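Local coordinates for hypothetical protein PH1566 (PDB 2E3U) that probably binds RNA, as a Dim2p-type pre-ribosomal RNA processing factor built from two KH domains in tandem, at residues Arg151-Glu156 and Ser196-Leu201; Glu60-Thr65 and Arg111-Gly116. One frame throughout, in Å; residues are numbered along the deposited sequence.

Each contact joins the second helix of a KH domain to chain that follows that domain's third helix. In contact 2, helix 54-63 of the first domain meets the linker at 111-116; in contact 1, helix 149-158 of the second domain meets helix 194-203, near the end of the model. The two centres lie 28 Å apart, and even the nearest atoms, about 6 Å apart, do not touch. The linker nevertheless ties them together: R111 of contact 2 hydrogen-bonds to G159 O and S161 OG, just past helix 149-158, and R108 forms a salt bridge with E155 of contact 1. The model holds no RNA to place beside either contact.

Contact 1 (Arg151-Glu156 and Ser196-Leu201); sequences RQIIEE and SVYRYL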
loop_
_atom_site.group_PDB
_atom_site.type_symbol
_atom_site.label_atom_id
_atom_site.label_comp_id
_atom_site.label_asym_id
_atom_site.label_seq_id
_atom_site.Cartn_x
_atom_site.Cartn_y
_atom_site.Cartn_z
ATOM N N ARG A 151 -0.440 14.569 4.230
ATOM C CA ARG A 151 -0.707 13.144 4.097
ATOM C C ARG A 151 -1.447 12.651 5.347
ATOM O O ARG A 151 -2.372 11.872 5.246
ATOM C CB ARG A 151 0.586 12.357 3.862
ATOM C CG ARG A 151 0.460 10.848 4.069
ATOM C CD ARG A 151 1.839 10.278 4.342
ATOM N NE ARG A 151 1.878 9.166 5.288
ATOM C CZ ARG A 151 1.663 9.253 6.608
ATOM N NH1 ARG A 151 1.760 8.156 7.372
ATOM N NH2 ARG A 151 1.331 10.406 7.183
ATOM N N GLN A 152 -1.048 13.126 6.521
ATOM C CA GLN A 152 -1.840 12.878 7.742
ATOM C C GLN A 152 -3.312 13.397 7.673
ATOM O O GLN A 152 -4.244 12.703 8.078
ATOM C CB GLN A 152 -1.102 13.507 8.917
ATOM C CG GLN A 152 -1.536 13.035 10.268
ATOM C CD GLN A 152 -0.637 13.539 11.404
ATOM O OE1 GLN A 152 -1.051 13.500 12.561
ATOM N NE2 GLN A 152 0.594 13.995 11.078
ATOM N N ILE A 153 -3.526 14.599 7.138
ATOM C CA ILE A 153 -4.868 15.103 6.937
ATOM C C ILE A 153 -5.704 14.181 5.991
ATOM O O ILE A 153 -6.843 13.770 6.349
ATOM C CB ILE A 153 -4.858 16.555 6.433
ATOM C CG1 ILE A 153 -4.240 17.476 7.529
ATOM C CG2 ILE A 153 -6.310 16.960 5.974
ATOM C CD1 ILE A 153 -3.886 18.876 7.104
ATOM N N ILE A 154 -5.118 13.821 4.832
ATOM C CA ILE A 154 -5.750 12.849 3.909
ATOM C C ILE A 154 -6.141 11.556 4.605
ATOM O O ILE A 154 -7.247 11.110 4.448
ATOM C CB ILE A 154 -4.896 12.518 2.639
ATOM C CG1 ILE A 154 -4.532 13.800 1.896
ATOM C CG2 ILE A 154 -5.663 11.576 1.685
ATOM C CD1 ILE A 154 -3.535 13.594 0.808
ATOM N N GLU A 155 -5.248 10.958 5.384
ATOM C CA GLU A 155 -5.565 9.698 6.048
ATOM C C GLU A 155 -6.671 9.825 7.113
ATOM O O GLU A 155 -7.581 8.973 7.190
ATOM C CB GLU A 155 -4.301 9.110 6.708
ATOM C CG GLU A 155 -3.181 8.749 5.741
ATOM C CD GLU A 155 -2.100 7.981 6.425
ATOM O OE1 GLU A 155 -1.705 8.398 7.533
ATOM O OE2 GLU A 155 -1.634 6.950 5.880
ATOM N N GLU A 156 -6.579 10.874 7.949
ATOM C CA GLU A 156 -7.529 11.069 9.044
ATOM C C GLU A 156 -8.926 11.225 8.468
ATOM O O GLU A 156 -9.858 10.558 8.910
ATOM C CB GLU A 156 -7.173 12.312 9.880
ATOM C CG GLU A 156 -8.146 12.558 11.049
ATOM C CD GLU A 156 -8.131 11.409 12.051
ATOM O OE1 GLU A 156 -9.217 10.961 12.498
ATOM O OE2 GLU A 156 -7.015 10.931 12.376
ATOM N N SER A 196 -9.268 24.145 -0.927
ATOM C CA SER A 196 -10.225 23.384 -1.715
ATOM C C SER A 196 -10.180 21.880 -1.365
ATOM O O SER A 196 -11.231 21.241 -1.238
ATOM C CB SER A 196 -10.024 23.614 -3.206
ATOM O OG SER A 196 -8.798 23.079 -3.620
ATOM N N VAL A 197 -8.980 21.319 -1.210
ATOM C CA VAL A 197 -8.864 19.886 -0.934
ATOM C C VAL A 197 -9.386 19.568 0.458
ATOM O O VAL A 197 -10.106 18.595 0.639
ATOM C CB VAL A 197 -7.403 19.341 -1.149
ATOM C CG1 VAL A 197 -7.289 17.889 -0.694
ATOM C CG2 VAL A 197 -7.020 19.488 -2.602
ATOM N N TYR A 198 -9.056 20.411 1.422
ATOM C CA TYR A 198 -9.502 20.235 2.798
ATOM C C TYR A 198 -11.034 20.383 2.950
ATOM O O TYR A 198 -11.670 19.668 3.756
ATOM C CB TYR A 198 -8.752 21.188 3.740
ATOM C CG TYR A 198 -7.239 20.996 3.838
ATOM C CD1 TYR A 198 -6.402 22.061 4.222
ATOM C CD2 TYR A 198 -6.643 19.769 3.565
ATOM C CE1 TYR A 198 -5.017 21.904 4.318
ATOM C CE2 TYR A 198 -5.255 19.593 3.670
ATOM C CZ TYR A 198 -4.442 20.664 4.053
ATOM O OH TYR A 198 -3.047 20.469 4.163
ATOM N N ARG A 199 -11.621 21.308 2.201
ATOM C CA ARG A 199 -13.068 21.450 2.178
ATOM C C ARG A 199 -13.747 20.242 1.513
ATOM O O ARG A 199 -14.710 19.724 2.046
ATOM C CB ARG A 199 -13.490 22.787 1.552
ATOM C CG ARG A 199 -13.427 23.980 2.541
ATOM C CD ARG A 199 -13.272 25.284 1.798
ATOM N NE ARG A 199 -13.372 26.527 2.586
ATOM C CZ ARG A 199 -12.330 27.156 3.128
ATOM N NH1 ARG A 199 -11.115 26.633 3.033
ATOM N NH2 ARG A 199 -12.495 28.297 3.782
ATOM N N TYR A 200 -13.237 19.787 0.370
ATOM C CA TYR A 200 -13.651 18.513 -0.233
ATOM C C TYR A 200 -13.617 17.325 0.741
ATOM O O TYR A 200 -14.563 16.532 0.796
ATOM C CB TYR A 200 -12.829 18.171 -1.504
ATOM C CG TYR A 200 -12.964 16.699 -1.909
ATOM C CD1 TYR A 200 -14.029 16.267 -2.695
ATOM C CD2 TYR A 200 -12.038 15.752 -1.483
ATOM C CE1 TYR A 200 -14.169 14.922 -3.056
ATOM C CE2 TYR A 200 -12.168 14.405 -1.811
ATOM C CZ TYR A 200 -13.232 13.996 -2.591
ATOM O OH TYR A 200 -13.362 12.652 -2.909
ATOM N N LEU A 201 -12.525 17.201 1.499
ATOM C CA LEU A 201 -12.392 16.132 2.482
ATOM C C LEU A 201 -13.361 16.268 3.653
ATOM O O LEU A 201 -13.853 15.250 4.161
ATOM C CB LEU A 201 -10.945 15.994 2.989
ATOM C CG LEU A 201 -9.903 15.432 2.038
ATOM C CD1 LEU A 201 -8.502 15.859 2.448
ATOM C CD2 LEU A 201 -9.983 13.885 1.874
#
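I153, on the second helix of the second KH domain, meets Y198 and L201 on the helix added after the KH core, while its neighbour I154 offers its CA to L201 CD1. The two segments run nearly parallel, their axes inclined by 18° and 10.7 Å apart at closest approach. That is a wide spacing, bridged by the aliphatic side chains of I153 and L201 and the ring of Y198, with no hydrogen bond between the segments.

I153 contributes the largest share, crossing Y198 at about a right angle with both of its branches touching the ring. I153 CD1 reaches the phenol end, 3.4 Å from Y198 OH and 3.6 Å from Y198 CZ, while I153 CG2 sits farther back at 3.7 Å from Y198 CE2. With CG1 beside the backbone N (chi1 -64°) and CG2 anti to it, the two branches diverge enough to span the ring from CD2 to the hydroxyl. The tyrosine comes obliquely to I153 CD1. Its OH makes a weak hydrogen bond to T150, one turn before I153, and H194 meets its ring with the planes at about 50°.

In a type I KH fold the helix 149-158 follows the GXXG loop, and helix 175-189 is the third helix of the domain. That third helix underlies both segments here: I154 rests on L188 and L201 on I180. L201 CD1 lies 4.3 Å from I154 CA and at the same distance from I153 CG2.

On the side turned from Y198 and L201, E155 OE1 lies above one face of the R151 guanidinium, 3.5 Å from R151 NH1, so this salt bridge works through charge without a pointed N-H. The other carboxylate oxygen, E155 OE2, is gripped by R108 and by the backbone N of V162.

Contact 2 (Glu60-Thr65 and Arg111-Gly116); sequences EKRTKT and RLLNEG
L113 spreads its two methyls over R62 and T63, and all the contact between the segments is apolar. L113 CD1 meets the aliphatic part of the arginine, 3.6 Å from R62 CD and 3.9 Å from R62 CB. L113 CD2 turns to the threonine methyl, 3.6 Å from T63 CG2. Each of the two side chains crosses the leucine at about a right angle, and L113 itself also leans on I96. The R62 chain is extended from CG to NE, which carries its charge past the leucine: R62 NE forms a salt bridge with E58, and the guanidinium makes a cation-pi contact with F110.

These residues join the end of the second helix of the first KH domain to the linker between the two domains. L113 closes a 3-10 turn there, and its neighbour L112 touches both A99 of the first domain's third helix and I172 of a strand in the second. K92 NZ hydrogen-bonds to the carbonyls of L112 and N114.

At the helix end the T63 hydroxyl (chi1 60°) gives its hydrogen to I59 O and receives one from T65 OG1 at 2.7 Å, leaving CG2 to face the leucine. With T63 shortened to alanine, L113 CD2 would probably lose its methyl partner and T65 OG1 its acceptor. K64 is the first residue to depart from helical backbone angles, its phi positive (68°); T65 N still reaches back to E60 O at 3.3 Å, while K64 N makes only a weak bond to the same oxygen.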
loop_
_atom_site.group_PDB
_atom_site.type_symbol
_atom_site.label_atom_id
_atom_site.label_comp_id
_atom_site.label_asym_id
_atom_site.label_seq_id
_atom_site.Cartn_x
_atom_site.Cartn_y
_atom_site.Cartn_z
ATOM N N GLU A 60 3.169 -15.269 6.557
ATOM C CA GLU A 60 2.795 -16.670 6.377
ATOM C C GLU A 60 1.790 -17.198 7.403
ATOM O O GLU A 60 0.845 -17.904 7.037
ATOM C CB GLU A 60 4.040 -17.549 6.364
ATOM C CG GLU A 60 4.894 -17.246 5.162
ATOM C CD GLU A 60 6.151 -18.022 5.136
ATOM O OE1 GLU A 60 6.662 -18.371 6.211
ATOM O OE2 GLU A 60 6.626 -18.279 4.029
ATOM N N LYS A 61 1.998 -16.850 8.673
ATOM C CA LYS A 61 1.179 -17.337 9.771
ATOM C C LYS A 61 -0.243 -16.727 9.747
ATOM O O LYS A 61 -1.235 -17.432 9.942
ATOM C CB LYS A 61 1.897 -17.071 11.101
ATOM C CG LYS A 61 1.001 -17.109 12.345
ATOM C CD LYS A 61 1.749 -17.083 13.680
ATOM C CE LYS A 61 0.753 -16.719 14.796
ATOM N NZ LYS A 61 1.186 -17.129 16.189
ATOM N N ARG A 62 -0.337 -15.429 9.486
ATOM C CA ARG A 62 -1.621 -14.730 9.446
ATOM C C ARG A 62 -2.509 -15.027 8.225
ATOM O O ARG A 62 -3.730 -14.874 8.282
ATOM C CB ARG A 62 -1.394 -13.231 9.594
ATOM C CG ARG A 62 -0.678 -12.825 10.886
ATOM C CD ARG A 62 -1.074 -11.403 11.244
ATOM N NE ARG A 62 -0.099 -10.744 12.101
ATOM C CZ ARG A 62 -0.250 -9.531 12.620
ATOM N NH1 ARG A 62 0.723 -9.029 13.392
ATOM N NH2 ARG A 62 -1.364 -8.827 12.378
ATOM N N THR A 63 -1.897 -15.451 7.129
ATOM C CA THR A 63 -2.631 -15.757 5.893
ATOM C C THR A 63 -2.679 -17.258 5.573
ATOM O O THR A 63 -3.543 -17.707 4.804
ATOM C CB THR A 63 -2.018 -15.008 4.686
ATOM O OG1 THR A 63 -0.648 -15.412 4.509
ATOM C CG2 THR A 63 -2.110 -13.478 4.896
ATOM N N LYS A 64 -1.764 -18.019 6.169
ATOM C CA LYS A 64 -1.656 -19.466 5.970
ATOM C C LYS A 64 -1.209 -19.764 4.551
ATOM O O LYS A 64 -1.732 -20.657 3.866
ATOM C CB LYS A 64 -2.940 -20.213 6.367
ATOM C CG LYS A 64 -3.375 -19.991 7.838
ATOM C CD LYS A 64 -4.625 -20.803 8.201
ATOM C CE LYS A 64 -5.488 -20.094 9.275
ATOM N NZ LYS A 64 -6.437 -19.077 8.655
ATOM N N THR A 65 -0.203 -18.991 4.128
ATOM C CA THR A 65 0.400 -19.135 2.818
ATOM C C THR A 65 1.905 -19.305 2.960
ATOM O O THR A 65 2.491 -19.115 4.035
ATOM C CB THR A 65 0.116 -17.899 1.931
ATOM O OG1 THR A 65 0.636 -16.718 2.576
ATOM C CG2 THR A 65 -1.416 -17.782 1.619
ATOM N N ARG A 111 -3.116 -4.121 7.839
ATOM C CA ARG A 111 -4.492 -3.617 7.638
ATOM C C ARG A 111 -5.268 -4.412 6.563
ATOM O O ARG A 111 -6.460 -4.678 6.721
ATOM C CB ARG A 111 -4.492 -2.125 7.265
ATOM C CG ARG A 111 -5.901 -1.478 7.303
ATOM C CD ARG A 111 -5.894 -0.045 6.794
ATOM N NE ARG A 111 -7.281 0.382 6.634
ATOM C CZ ARG A 111 -7.727 1.634 6.713
ATOM N NH1 ARG A 111 -9.019 1.824 6.562
ATOM N NH2 ARG A 111 -6.894 2.679 6.951
ATOM N N LEU A 112 -4.574 -4.816 5.501
ATOM C CA LEU A 112 -5.178 -5.492 4.375
ATOM C C LEU A 112 -5.816 -6.836 4.747
ATOM O O LEU A 112 -6.613 -7.358 3.968
ATOM C CB LEU A 112 -4.166 -5.707 3.264
ATOM C CG LEU A 112 -3.860 -4.470 2.425
ATOM C CD1 LEU A 112 -2.509 -4.720 1.770
ATOM C CD2 LEU A 112 -4.945 -4.290 1.395
ATOM N N LEU A 113 -5.466 -7.391 5.917
ATOM C CA LEU A 113 -6.090 -8.623 6.426
ATOM C C LEU A 113 -7.542 -8.423 6.799
ATOM O O LEU A 113 -8.285 -9.384 6.875
ATOM C CB LEU A 113 -5.326 -9.161 7.640
ATOM C CG LEU A 113 -3.890 -9.644 7.385
ATOM C CD1 LEU A 113 -3.187 -9.941 8.685
ATOM C CD2 LEU A 113 -3.972 -10.878 6.538
ATOM N N ASN A 114 -7.949 -7.174 7.052
ATOM C CA ASN A 114 -9.335 -6.870 7.413
ATOM C C ASN A 114 -10.227 -7.034 6.191
ATOM O O ASN A 114 -9.868 -6.634 5.070
ATOM C CB ASN A 114 -9.504 -5.433 7.971
ATOM C CG ASN A 114 -8.647 -5.140 9.218
ATOM O OD1 ASN A 114 -8.288 -3.977 9.477
ATOM N ND2 ASN A 114 -8.319 -6.166 9.977
ATOM N N GLU A 115 -11.405 -7.610 6.398
ATOM C CA GLU A 115 -12.343 -7.798 5.287
ATOM C C GLU A 115 -12.903 -6.448 4.777
ATOM O O GLU A 115 -13.050 -5.472 5.543
ATOM C CB GLU A 115 -13.434 -8.835 5.651
ATOM C CG GLU A 115 -12.995 -10.355 5.481
ATOM C CD GLU A 115 -12.096 -10.908 6.618
ATOM O OE1 GLU A 115 -11.584 -10.136 7.471
ATOM O OE2 GLU A 115 -11.868 -12.139 6.659
ATOM N N GLY A 116 -13.155 -6.391 3.471
ATOM C CA GLY A 116 -13.524 -5.159 2.801
ATOM C C GLY A 116 -12.363 -4.209 2.575
ATOM O O GLY A 116 -12.550 -3.132 2.061
#